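Local structure of iron binding protein FbpA (1Q35) at residues 137-142 with 306-311; 170-175 with 179-184. The protein binds ferric iron in the periplasm, probably handing it on for uptake, as a member of the bacterial solute-binding protein 1 family. All blocks are in the same frame, centred on the assembly; numbering follows the deposited sequence.

Interaction 1 of 2, residues 137-142 with 306-311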
loop_
_atom_site.group_PDB
_atom_site.type_symbol
_atom_site.label_atom_id
_atom_site.label_comp_id
_atom_site.label_asym_id
_atom_site.label_seq_id
_atom_site.Cartn_x
_atom_site.Cartn_y
_atom_site.Cartn_z
ATOM N N SER A 137 -3.331 -10.304 9.168
ATOM C CA SER A 137 -4.582 -9.855 9.772
ATOM C C SER A 137 -5.550 -9.259 8.754
ATOM O O SER A 137 -5.187 -8.379 7.976
ATOM C CB SER A 137 -4.304 -8.811 10.847
ATOM O OG SER A 137 -5.523 -8.296 11.364
ATOM N N GLY A 138 -6.790 -9.722 8.797
ATOM C CA GLY A 138 -7.834 -9.187 7.945
ATOM C C GLY A 138 -8.136 -7.724 8.207
ATOM O O GLY A 138 -8.698 -7.047 7.350
ATOM N N LYS A 139 -7.770 -7.238 9.392
ATOM C CA LYS A 139 -7.947 -5.836 9.760
ATOM C C LYS A 139 -6.799 -4.936 9.328
ATOM O O LYS A 139 -6.875 -3.717 9.480
ATOM C CB LYS A 139 -8.138 -5.713 11.275
ATOM C CG LYS A 139 -9.364 -6.429 11.788
ATOM C CD LYS A 139 -9.522 -6.308 13.294
ATOM C CE LYS A 139 -10.421 -7.410 13.846
ATOM N NZ LYS A 139 -11.632 -7.657 13.002
ATOM N N ASN A 140 -5.726 -5.515 8.795
ATOM C CA ASN A 140 -4.667 -4.698 8.239
ATOM C C ASN A 140 -5.204 -3.896 7.060
ATOM O O ASN A 140 -5.927 -4.429 6.225
ATOM C CB ASN A 140 -3.489 -5.547 7.791
ATOM C CG ASN A 140 -2.409 -4.716 7.193
ATOM O OD1 ASN A 140 -1.596 -4.120 7.907
ATOM N ND2 ASN A 140 -2.425 -4.605 5.886
ATOM N N SER A 141 -4.840 -2.624 6.982
ATOM C CA SER A 141 -5.468 -1.730 6.005
ATOM C C SER A 141 -5.173 -2.077 4.556
ATOM O O SER A 141 -5.974 -1.776 3.690
ATOM C CB SER A 141 -5.120 -0.269 6.282
ATOM O OG SER A 141 -3.752 -0.017 6.072
ATOM N N TYR A 142 -4.040 -2.709 4.259
ATOM C CA TYR A 142 -3.831 -3.198 2.897
ATOM C C TYR A 142 -4.917 -4.205 2.510
ATOM O O TYR A 142 -5.403 -4.196 1.382
ATOM C CB TYR A 142 -2.468 -3.863 2.727
ATOM C CG TYR A 142 -1.247 -2.996 2.930
ATOM C CD1 TYR A 142 -1.218 -1.657 2.542
ATOM C CD2 TYR A 142 -0.092 -3.540 3.483
ATOM C CE1 TYR A 142 -0.079 -0.890 2.717
ATOM C CE2 TYR A 142 1.056 -2.778 3.649
ATOM C CZ TYR A 142 1.049 -1.451 3.266
ATOM O OH TYR A 142 2.158 -0.657 3.403
ATOM N N LYS A 306 -16.215 -3.566 8.826
ATOM C CA LYS A 306 -17.369 -4.166 9.483
ATOM C C LYS A 306 -17.516 -5.635 9.094
ATOM O O LYS A 306 -17.784 -6.481 9.947
ATOM C CB LYS A 306 -18.628 -3.378 9.122
ATOM C CG LYS A 306 -19.893 -3.789 9.838
ATOM C CD LYS A 306 -21.024 -2.820 9.496
ATOM C CE LYS A 306 -22.315 -3.155 10.218
ATOM N NZ LYS A 306 -22.253 -2.876 11.680
ATOM N N LEU A 307 -17.329 -5.955 7.815
ATOM C CA LEU A 307 -17.423 -7.345 7.378
ATOM C C LEU A 307 -16.332 -8.205 7.998
ATOM O O LEU A 307 -16.591 -9.337 8.401
ATOM C CB LEU A 307 -17.334 -7.468 5.860
ATOM C CG LEU A 307 -18.472 -6.823 5.077
ATOM C CD1 LEU A 307 -18.301 -7.087 3.594
ATOM C CD2 LEU A 307 -19.837 -7.306 5.543
ATOM N N VAL A 308 -15.117 -7.674 8.065
ATOM C CA VAL A 308 -13.995 -8.405 8.659
ATOM C C VAL A 308 -14.310 -8.744 10.121
ATOM O O VAL A 308 -14.044 -9.852 10.587
ATOM C CB VAL A 308 -12.679 -7.600 8.535
ATOM C CG1 VAL A 308 -11.567 -8.231 9.362
ATOM C CG2 VAL A 308 -12.252 -7.509 7.078
ATOM N N ASP A 309 -14.898 -7.785 10.827
ATOM C CA ASP A 309 -15.324 -7.997 12.207
ATOM C C ASP A 309 -16.436 -9.038 12.305
ATOM O O ASP A 309 -16.384 -9.914 13.168
ATOM C CB ASP A 309 -15.778 -6.680 12.836
ATOM C CG ASP A 309 -16.214 -6.850 14.274
ATOM O OD1 ASP A 309 -15.381 -7.282 15.096
ATOM O OD2 ASP A 309 -17.372 -6.603 14.666
ATOM N N GLU A 310 -17.433 -8.967 11.423
ATOM C CA GLU A 310 -18.557 -9.901 11.463
ATOM C C GLU A 310 -18.105 -11.341 11.265
ATOM O O GLU A 310 -18.584 -12.244 11.950
ATOM C CB GLU A 310 -19.605 -9.541 10.407
ATOM C CG GLU A 310 -20.407 -8.296 10.734
ATOM C CD GLU A 310 -21.321 -7.866 9.605
ATOM O OE1 GLU A 310 -21.811 -6.724 9.670
ATOM O OE2 GLU A 310 -21.553 -8.663 8.670
ATOM N N VAL A 311 -17.174 -11.567 10.341
ATOM C CA VAL A 311 -16.707 -12.927 10.073
ATOM C C VAL A 311 -15.638 -13.377 11.072
ATOM O O VAL A 311 -15.233 -14.536 11.053
ATOM C CB VAL A 311 -16.197 -13.105 8.612
ATOM C CG1 VAL A 311 -17.246 -12.630 7.613
ATOM C CG2 VAL A 311 -14.874 -12.404 8.383
#
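G138 and V308 bring their backbones together, with CA atoms 6.3 Å apart, where the type I turn from S137 to N140 rests on one side of the last turns of helix 301-311. V308 aims its side chain at the turn and meets it with both methyls. CG1, placed anti to the backbone N (chi1 170°), lies 3.7 Å from G138 C, while CG2 sits 3.6 Å from G138 O. That carbonyl oxygen is buried here and finds no polar partner in the model. Glycine suits position 138 because its bare backbone lets V308 CG1 pack directly against the peptide.

K139 reaches across the edge of the contact. Its chain runs extended before bending at the last torsion (chi4 -43°), and this bend carries NZ over V308 CG1 at 3.7 Å and close to the backbone of D309, with CA 3.8 Å away. The carboxylate of D309 has OD1 4.3 Å from K139 NZ, too far for a salt bridge, though the opposite charges probably attract weakly. A long, flexible lysine suits this rim, where its CG packs on V308 CG1 while the residue as a whole stays exposed.

S137 closes an ST turn by accepting K139 N at its OG, and D314, just beyond helix 301-311, binds both S137 OG and G138 N. N140 occupies the N-cap position of helix 141-168, whose F147 also packs on V308, so this contact joins the turn leading into that long helix to helix 301-311.

Interaction 2 of 2, residues 170-175 with 179-184. With FMT (formic acid), chain D.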
loop_
_atom_site.group_PDB
_atom_site.type_symbol
_atom_site.label_atom_id
_atom_site.label_comp_id
_atom_site.label_asym_id
_atom_site.label_seq_id
_atom_site.Cartn_x
_atom_site.Cartn_y
_atom_site.Cartn_z
ATOM N N LEU A 170 -7.705 -20.680 5.345
ATOM C CA LEU A 170 -6.422 -20.297 5.918
ATOM C C LEU A 170 -5.688 -21.502 6.505
ATOM O O LEU A 170 -6.298 -22.363 7.159
ATOM C CB LEU A 170 -6.590 -19.220 6.987
ATOM C CG LEU A 170 -7.184 -17.896 6.491
ATOM C CD1 LEU A 170 -7.268 -16.906 7.622
ATOM C CD2 LEU A 170 -6.405 -17.303 5.314
ATOM N N ALA A 171 -4.380 -21.538 6.271
ATOM C CA ALA A 171 -3.506 -22.601 6.755
ATOM C C ALA A 171 -3.083 -22.362 8.194
ATOM O O ALA A 171 -2.674 -23.298 8.884
ATOM C CB ALA A 171 -2.274 -22.689 5.870
ATOM N N ARG A 172 -3.143 -21.109 8.631
ATOM C CA ARG A 172 -2.773 -20.730 9.984
ATOM C C ARG A 172 -3.488 -19.436 10.362
ATOM O O ARG A 172 -3.983 -18.699 9.498
ATOM C CB ARG A 172 -1.260 -20.530 10.084
ATOM C CG ARG A 172 -0.738 -19.318 9.326
ATOM C CD ARG A 172 0.769 -19.173 9.371
ATOM N NE ARG A 172 1.206 -17.942 8.721
ATOM C CZ ARG A 172 2.460 -17.507 8.707
ATOM N NH1 ARG A 172 3.422 -18.208 9.290
ATOM N NH2 ARG A 172 2.755 -16.374 8.093
ATOM N N LYS A 173 -3.521 -19.152 11.654
ATOM C CA LYS A 173 -4.058 -17.900 12.162
ATOM C C LYS A 173 -3.325 -16.724 11.513
ATOM O O LYS A 173 -2.095 -16.731 11.443
ATOM C CB LYS A 173 -3.872 -17.852 13.680
ATOM C CG LYS A 173 -4.476 -16.641 14.348
ATOM C CD LYS A 173 -4.418 -16.771 15.865
ATOM C CE LYS A 173 -4.687 -15.445 16.549
ATOM N NZ LYS A 173 -6.053 -14.930 16.272
ATOM N N PRO A 174 -4.052 -15.717 11.019
ATOM C CA PRO A 174 -3.389 -14.527 10.475
ATOM C C PRO A 174 -2.349 -13.954 11.435
ATOM O O PRO A 174 -2.630 -13.735 12.614
ATOM C CB PRO A 174 -4.553 -13.560 10.242
ATOM C CG PRO A 174 -5.683 -14.446 9.931
ATOM C CD PRO A 174 -5.516 -15.626 10.869
ATOM N N GLN A 175 -1.153 -13.727 10.913
ATOM C CA GLN A 175 -0.015 -13.288 11.713
ATOM C C GLN A 175 1.053 -12.682 10.806
ATOM O O GLN A 175 1.112 -12.979 9.608
ATOM C CB GLN A 175 0.585 -14.475 12.469
ATOM C CG GLN A 175 1.112 -15.564 11.550
ATOM C CD GLN A 175 1.435 -16.833 12.287
ATOM O OE1 GLN A 175 2.587 -17.061 12.654
ATOM N NE2 GLN A 175 0.426 -17.665 12.514
ATOM N N ARG A 179 5.676 -10.026 3.937
ATOM C CA ARG A 179 6.862 -10.856 3.683
ATOM C C ARG A 179 6.792 -12.176 4.444
ATOM O O ARG A 179 7.199 -13.217 3.927
ATOM C CB ARG A 179 8.147 -10.114 4.036
ATOM C CG ARG A 179 8.437 -8.936 3.114
ATOM C CD ARG A 179 9.512 -8.009 3.632
ATOM N NE ARG A 179 9.099 -7.370 4.879
ATOM C CZ ARG A 179 9.912 -6.733 5.714
ATOM N NH1 ARG A 179 11.204 -6.618 5.449
ATOM N NH2 ARG A 179 9.421 -6.208 6.827
ATOM N N ASP A 180 6.254 -12.137 5.656
ATOM C CA ASP A 180 6.141 -13.331 6.482
ATOM C C ASP A 180 5.296 -14.416 5.818
ATOM O O ASP A 180 5.553 -15.603 6.016
ATOM C CB ASP A 180 5.501 -13.010 7.837
ATOM C CG ASP A 180 6.424 -12.261 8.766
ATOM O OD1 ASP A 180 7.639 -12.539 8.765
ATOM O OD2 ASP A 180 6.010 -11.384 9.548
ATOM N N GLN A 181 4.291 -14.031 5.032
ATOM C CA GLN A 181 3.464 -15.030 4.359
ATOM C C GLN A 181 4.261 -15.755 3.285
ATOM O O GLN A 181 4.034 -16.941 3.034
ATOM C CB GLN A 181 2.198 -14.438 3.727
ATOM C CG GLN A 181 1.461 -13.387 4.536
ATOM C CD GLN A 181 1.125 -13.843 5.939
ATOM O OE1 GLN A 181 0.574 -14.921 6.128
ATOM N NE2 GLN A 181 1.442 -13.011 6.922
ATOM N N VAL A 182 5.171 -15.040 2.634
ATOM C CA VAL A 182 6.031 -15.640 1.614
ATOM C C VAL A 182 7.098 -16.543 2.259
ATOM O O VAL A 182 7.444 -17.590 1.712
ATOM C CB VAL A 182 6.639 -14.572 0.679
ATOM C CG1 VAL A 182 7.505 -15.229 -0.382
ATOM C CG2 VAL A 182 5.510 -13.749 0.031
ATOM N N LYS A 183 7.597 -16.172 3.434
ATOM C CA LYS A 183 8.432 -17.083 4.216
ATOM C C LYS A 183 7.677 -18.380 4.484
ATOM O O LYS A 183 8.248 -19.467 4.391
ATOM C CB LYS A 183 8.840 -16.430 5.538
ATOM C CG LYS A 183 9.812 -17.255 6.379
ATOM C CD LYS A 183 10.112 -16.581 7.708
ATOM C CE LYS A 183 11.292 -17.227 8.419
ATOM N NZ LYS A 183 11.369 -16.819 9.851
ATOM N N ALA A 184 6.394 -18.270 4.807
ATOM C CA ALA A 184 5.576 -19.440 5.088
ATOM C C ALA A 184 5.387 -20.302 3.840
ATOM O O ALA A 184 5.337 -21.519 3.945
ATOM C CB ALA A 184 4.235 -19.026 5.670
HETATM C C FMT D . 5.787 -6.395 5.422
HETATM O O1 FMT D . 4.471 -6.342 5.506
HETATM O O2 FMT D . 6.323 -7.483 5.267
HETATM O O HOH W 1 -0.669 -15.685 8.447
HETATM O O HOH W 2 6.295 -17.257 8.338
#
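The loop after helix 141-168 folds back on helix 178-187, and R172 and Q175 from the loop grip Q181 and A184 on the first turns of that helix. R172 stretches its chain from CG to NE toward the helix and lays its guanidinium between two aliphatic groups: Q175 CG lies over the centre of one face, 3.6 Å above the plane, and A184 CB over the opposite face, nearer the rim. Alanine suits the helix here because its small methyl allows the flat cation to lie close.

At the guanidinium edge, NH2 donates to Q181 OE1 (3.3 Å). The N-H points well at the oxygen, but the donor stands 56° out of the amide's carbonyl plane, so the bond misses the lone pairs; the two flat groups are turned 73° apart. Q181 bends at chi2 (-53°), which swings its amide back toward the loop, and there NE2 donates to Q175 O over 2.7 Å, nearly along the C=O axis. A glutamine can thus accept from arginine and donate to a backbone carbonyl with one amide; NE2 also reaches G177 O. Q175 holds the loop's own shape through NE2 to K173 O (2.9 Å).

Water 1 accepts from R172 NE and Q175 N and donates to Q181 OE1, while water 2 links R172 NH1 to D180 O. At the N-terminal end of the helix, R179 N and NE donate to O2 of a formic acid molecule, probably from the crystallisation liquor, which D178 N also binds.

Every nitrogen of the R172 guanidinium therefore has a partner, none of them a carboxylate: a cation bound by one amide oxygen and two waters, probably keeping its charge while its faces are packed by carbon.

Overall arrangement
Following the chain from the N terminus, the turn at 137-142 comes first and leads into helix 141-168. Segment 170-175 follows that helix, and interaction 2 closes a short loop of three intervening residues onto helix 178-187. The chain then continues through the remaining strands and helices before helix 301-311 returns to the turn, so interaction 1 closes a loop of 163 residues within which interaction 2 is wholly nested. The contacts lie about 16 Å apart between centres and touch directly, S137 N being 3.6 Å from P174 CB. D314 borders both. Y142, a ferric iron ligand that is metal-free here, lies in the first turn of helix 141-168, just past interaction 1.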